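Local coordinates for Yop proteins translocation protein H (Yersinia pestis, PDB 1Z21) that may regulate assembly of the type III secretion injectisome by controlling secretion or polymerisation of the needle subunit, and contributes to virulence, at residues Glu58-Leu63 / Lys71-Ile76. Residues are numbered along the deposited sequence; the frame is centred on the assembly and turned at random.
Sequences ELRSVL and KRWEAI
In the five-helix core domain of YopR, Leu63 and Trp73 join two consecutive helices, 52-66 and 71-82, whose segments here run at 104° to each other and approach to 11.6 Å between axes. The indole of Trp73 and the side chain of Leu63 meet between them. Leu63 lies over one face of the indole: CB sits 3.8 Å from the centroid of the five-membered ring, 15° off the normal, in a CH-pi contact. With its CG beside the backbone N (chi1 -65°), Leu63 also brings CD1 to 3.7 Å from Trp73 CD2, on the side of CE3. One turn earlier, Arg60 meets the far end of the indole through its aliphatic stem, CB standing 4.0 Å from Trp73 CH2. Its guanidinium goes on to a salt bridge with Glu103 of helix 94-107. The other branch of Leu63, CD2, reaches Ile76 CG2 at 4.2 Å, and Ile76 itself packs on Val35 and Trp14 of two further helices. Trp73 NE1 gives its hydrogen to Asp67 O in the connection between the helices, and Phe69 meets the indole edge-to-face. The indole is thus held by apolar packing across the helix pair, while its one polar atom, tied to the connection, helps fix the ring's rotation.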
ATOM      1  N   GLU A  58       0.364 -12.500   2.321  1.00 16.99           N
ATOM      2  CA  GLU A  58      -0.080 -12.181   0.966  1.00 17.87           C
ATOM      3  C   GLU A  58      -0.004 -10.672   0.731  1.00 17.39           C
ATOM      4  O   GLU A  58       0.493 -10.219  -0.299  1.00 17.63           O
ATOM      5  CB  GLU A  58      -1.513 -12.681   0.740  1.00 17.98           C
ATOM      6  CG  GLU A  58      -1.587 -14.193   0.602  1.00 21.73           C
ATOM      7  CD  GLU A  58      -3.014 -14.726   0.515  1.00 25.39           C
ATOM      8  OE1 GLU A  58      -3.982 -13.926   0.533  1.00 29.57           O
ATOM      9  OE2 GLU A  58      -3.167 -15.972   0.420  1.00 28.44           O
ATOM     10  N   LEU A  59      -0.500  -9.902   1.692  1.00 16.98           N
ATOM     11  CA  LEU A  59      -0.481  -8.441   1.605  1.00 17.02           C
ATOM     12  C   LEU A  59       0.944  -7.916   1.486  1.00 16.64           C
ATOM     13  O   LEU A  59       1.221  -7.043   0.654  1.00 16.14           O
ATOM     14  CB  LEU A  59      -1.181  -7.816   2.814  1.00 17.10           C
ATOM     15  CG  LEU A  59      -1.153  -6.285   2.920  1.00 18.16           C
ATOM     16  CD1 LEU A  59      -2.522  -5.742   3.301  1.00 20.06           C
ATOM     17  CD2 LEU A  59      -0.105  -5.833   3.914  1.00 19.99           C
ATOM     18  N   ARG A  60       1.856  -8.452   2.288  1.00 16.33           N
ATOM     19  CA  ARG A  60       3.258  -8.016   2.239  1.00 16.64           C
ATOM     20  C   ARG A  60       3.907  -8.401   0.912  1.00 16.74           C
ATOM     21  O   ARG A  60       4.706  -7.649   0.383  1.00 16.08           O
ATOM     22  CB  ARG A  60       4.038  -8.560   3.423  1.00 16.38           C
ATOM     23  CG  ARG A  60       3.469  -8.085   4.744  1.00 18.08           C
ATOM     24  CD  ARG A  60       4.342  -8.344   5.932  1.00 21.56           C
ATOM     25  NE  ARG A  60       4.311  -9.742   6.343  1.00 22.24           N
ATOM     26  CZ  ARG A  60       3.698 -10.225   7.425  1.00 22.55           C
ATOM     27  NH1 ARG A  60       3.000  -9.455   8.250  1.00 23.22           N
ATOM     28  NH2 ARG A  60       3.780 -11.517   7.683  1.00 21.66           N
ATOM     29  N   SER A  61       3.501  -9.539   0.352  1.00 17.09           N
ATOM     30  CA  SER A  61       3.997  -9.992  -0.944  1.00 18.02           C
ATOM     31  C   SER A  61       3.638  -9.013  -2.060  1.00 17.86           C
ATOM     32  O   SER A  61       4.470  -8.708  -2.922  1.00 17.83           O
ATOM     33  CB  SER A  61       3.443 -11.374  -1.274  1.00 18.68           C
ATOM     34  OG  SER A  61       3.896 -11.752  -2.544  1.00 20.77           O
ATOM     35  N   VAL A  62       2.403  -8.515  -2.023  1.00 17.33           N
ATOM     36  CA  VAL A  62       1.956  -7.470  -2.939  1.00 17.31           C
ATOM     37  C   VAL A  62       2.771  -6.178  -2.748  1.00 16.95           C
ATOM     38  O   VAL A  62       3.255  -5.601  -3.714  1.00 17.03           O
ATOM     39  CB  VAL A  62       0.444  -7.170  -2.799  1.00 17.44           C
ATOM     40  CG1 VAL A  62       0.041  -6.029  -3.735  1.00 17.47           C
ATOM     41  CG2 VAL A  62      -0.394  -8.418  -3.102  1.00 18.22           C
ATOM     42  N   LEU A  63       2.940  -5.728  -1.511  1.00 17.04           N
ATOM     43  CA  LEU A  63       3.707  -4.508  -1.268  1.00 17.27           C
ATOM     44  C   LEU A  63       5.117  -4.629  -1.845  1.00 17.58           C
ATOM     45  O   LEU A  63       5.614  -3.683  -2.468  1.00 17.02           O
ATOM     46  CB  LEU A  63       3.771  -4.183   0.229  1.00 16.75           C
ATOM     47  CG  LEU A  63       2.452  -3.827   0.927  1.00 17.05           C
ATOM     48  CD1 LEU A  63       2.695  -3.557   2.397  1.00 16.22           C
ATOM     49  CD2 LEU A  63       1.749  -2.634   0.283  1.00 18.98           C
ATOM     50  N   LYS A  71       9.666   2.497   5.387  1.00 19.72           N
ATOM     51  CA  LYS A  71       8.688   3.565   5.550  1.00 19.54           C
ATOM     52  C   LYS A  71       7.824   3.784   4.302  1.00 18.19           C
ATOM     53  O   LYS A  71       6.762   4.379   4.402  1.00 18.18           O
ATOM     54  CB  LYS A  71       9.386   4.878   5.946  1.00 20.21           C
ATOM     55  CG  LYS A  71      10.346   5.421   4.889  1.00 23.34           C
ATOM     56  CD  LYS A  71      11.074   6.701   5.336  1.00 26.30           C
ATOM     57  CE  LYS A  71      12.287   6.981   4.455  1.00 28.67           C
ATOM     58  NZ  LYS A  71      12.460   8.444   4.191  1.00 30.60           N
ATOM     59  N   ARG A  72       8.275   3.321   3.138  1.00 17.09           N
ATOM     60  CA  ARG A  72       7.439   3.387   1.922  1.00 16.56           C
ATOM     61  C   ARG A  72       6.164   2.571   2.063  1.00 16.28           C
ATOM     62  O   ARG A  72       5.094   2.980   1.601  1.00 15.42           O
ATOM     63  CB  ARG A  72       8.212   2.935   0.680  1.00 16.55           C
ATOM     64  CG  ARG A  72       9.242   3.944   0.265  1.00 17.74           C
ATOM     65  CD  ARG A  72      10.116   3.543  -0.888  1.00 18.61           C
ATOM     66  NE  ARG A  72      11.183   4.525  -1.022  1.00 19.85           N
ATOM     67  CZ  ARG A  72      11.970   4.643  -2.065  1.00 21.41           C
ATOM     68  NH1 ARG A  72      11.844   3.843  -3.097  1.00 20.87           N
ATOM     69  NH2 ARG A  72      12.899   5.584  -2.071  1.00 24.29           N
ATOM     70  N   TRP A  73       6.277   1.407   2.704  1.00 15.11           N
ATOM     71  CA  TRP A  73       5.103   0.569   2.944  1.00 14.82           C
ATOM     72  C   TRP A  73       4.032   1.306   3.755  1.00 14.31           C
ATOM     73  O   TRP A  73       2.856   1.217   3.445  1.00 14.01           O
ATOM     74  CB  TRP A  73       5.500  -0.725   3.658  1.00 14.92           C
ATOM     75  CG  TRP A  73       6.139  -1.760   2.776  1.00 14.89           C
ATOM     76  CD1 TRP A  73       6.676  -1.576   1.542  1.00 14.04           C
ATOM     77  CD2 TRP A  73       6.317  -3.145   3.084  1.00 14.88           C
ATOM     78  NE1 TRP A  73       7.170  -2.759   1.051  1.00 14.47           N
ATOM     79  CE2 TRP A  73       6.949  -3.745   1.975  1.00 14.96           C
ATOM     80  CE3 TRP A  73       5.973  -3.951   4.172  1.00 15.20           C
ATOM     81  CZ2 TRP A  73       7.271  -5.105   1.938  1.00 15.91           C
ATOM     82  CZ3 TRP A  73       6.299  -5.300   4.131  1.00 13.56           C
ATOM     83  CH2 TRP A  73       6.931  -5.859   3.029  1.00 15.17           C
ATOM     84  N   GLU A  74       4.452   2.035   4.787  1.00 14.16           N
ATOM     85  CA  GLU A  74       3.532   2.755   5.661  1.00 14.77           C
ATOM     86  C   GLU A  74       2.782   3.839   4.898  1.00 13.86           C
ATOM     87  O   GLU A  74       1.579   3.941   5.003  1.00 13.15           O
ATOM     88  CB  GLU A  74       4.287   3.368   6.836  1.00 15.40           C
ATOM     89  CG  GLU A  74       4.798   2.329   7.824  1.00 18.26           C
ATOM     90  CD  GLU A  74       5.833   2.875   8.788  1.00 22.86           C
ATOM     91  OE1 GLU A  74       6.294   4.021   8.609  1.00 24.20           O
ATOM     92  OE2 GLU A  74       6.187   2.139   9.725  1.00 28.37           O
ATOM     93  N   ALA A  75       3.502   4.613   4.091  1.00 13.43           N
ATOM     94  CA  ALA A  75       2.870   5.655   3.276  1.00 12.92           C
ATOM     95  C   ALA A  75       1.912   5.077   2.253  1.00 13.13           C
ATOM     96  O   ALA A  75       0.805   5.577   2.077  1.00 13.60           O
ATOM     97  CB  ALA A  75       3.939   6.484   2.581  1.00 12.79           C
ATOM     98  N   ILE A  76       2.349   4.033   1.557  1.00 12.84           N
ATOM     99  CA  ILE A  76       1.518   3.365   0.574  1.00 12.77           C
ATOM    100  C   ILE A  76       0.242   2.816   1.211  1.00 12.67           C
ATOM    101  O   ILE A  76      -0.839   3.048   0.706  1.00 12.06           O
ATOM    102  CB  ILE A  76       2.310   2.261  -0.169  1.00 12.91           C
ATOM    103  CG1 ILE A  76       3.383   2.891  -1.084  1.00 12.49           C
ATOM    104  CG2 ILE A  76       1.372   1.335  -0.951  1.00 13.99           C
ATOM    105  CD1 ILE A  76       2.856   3.593  -2.332  1.00 13.21           C
TER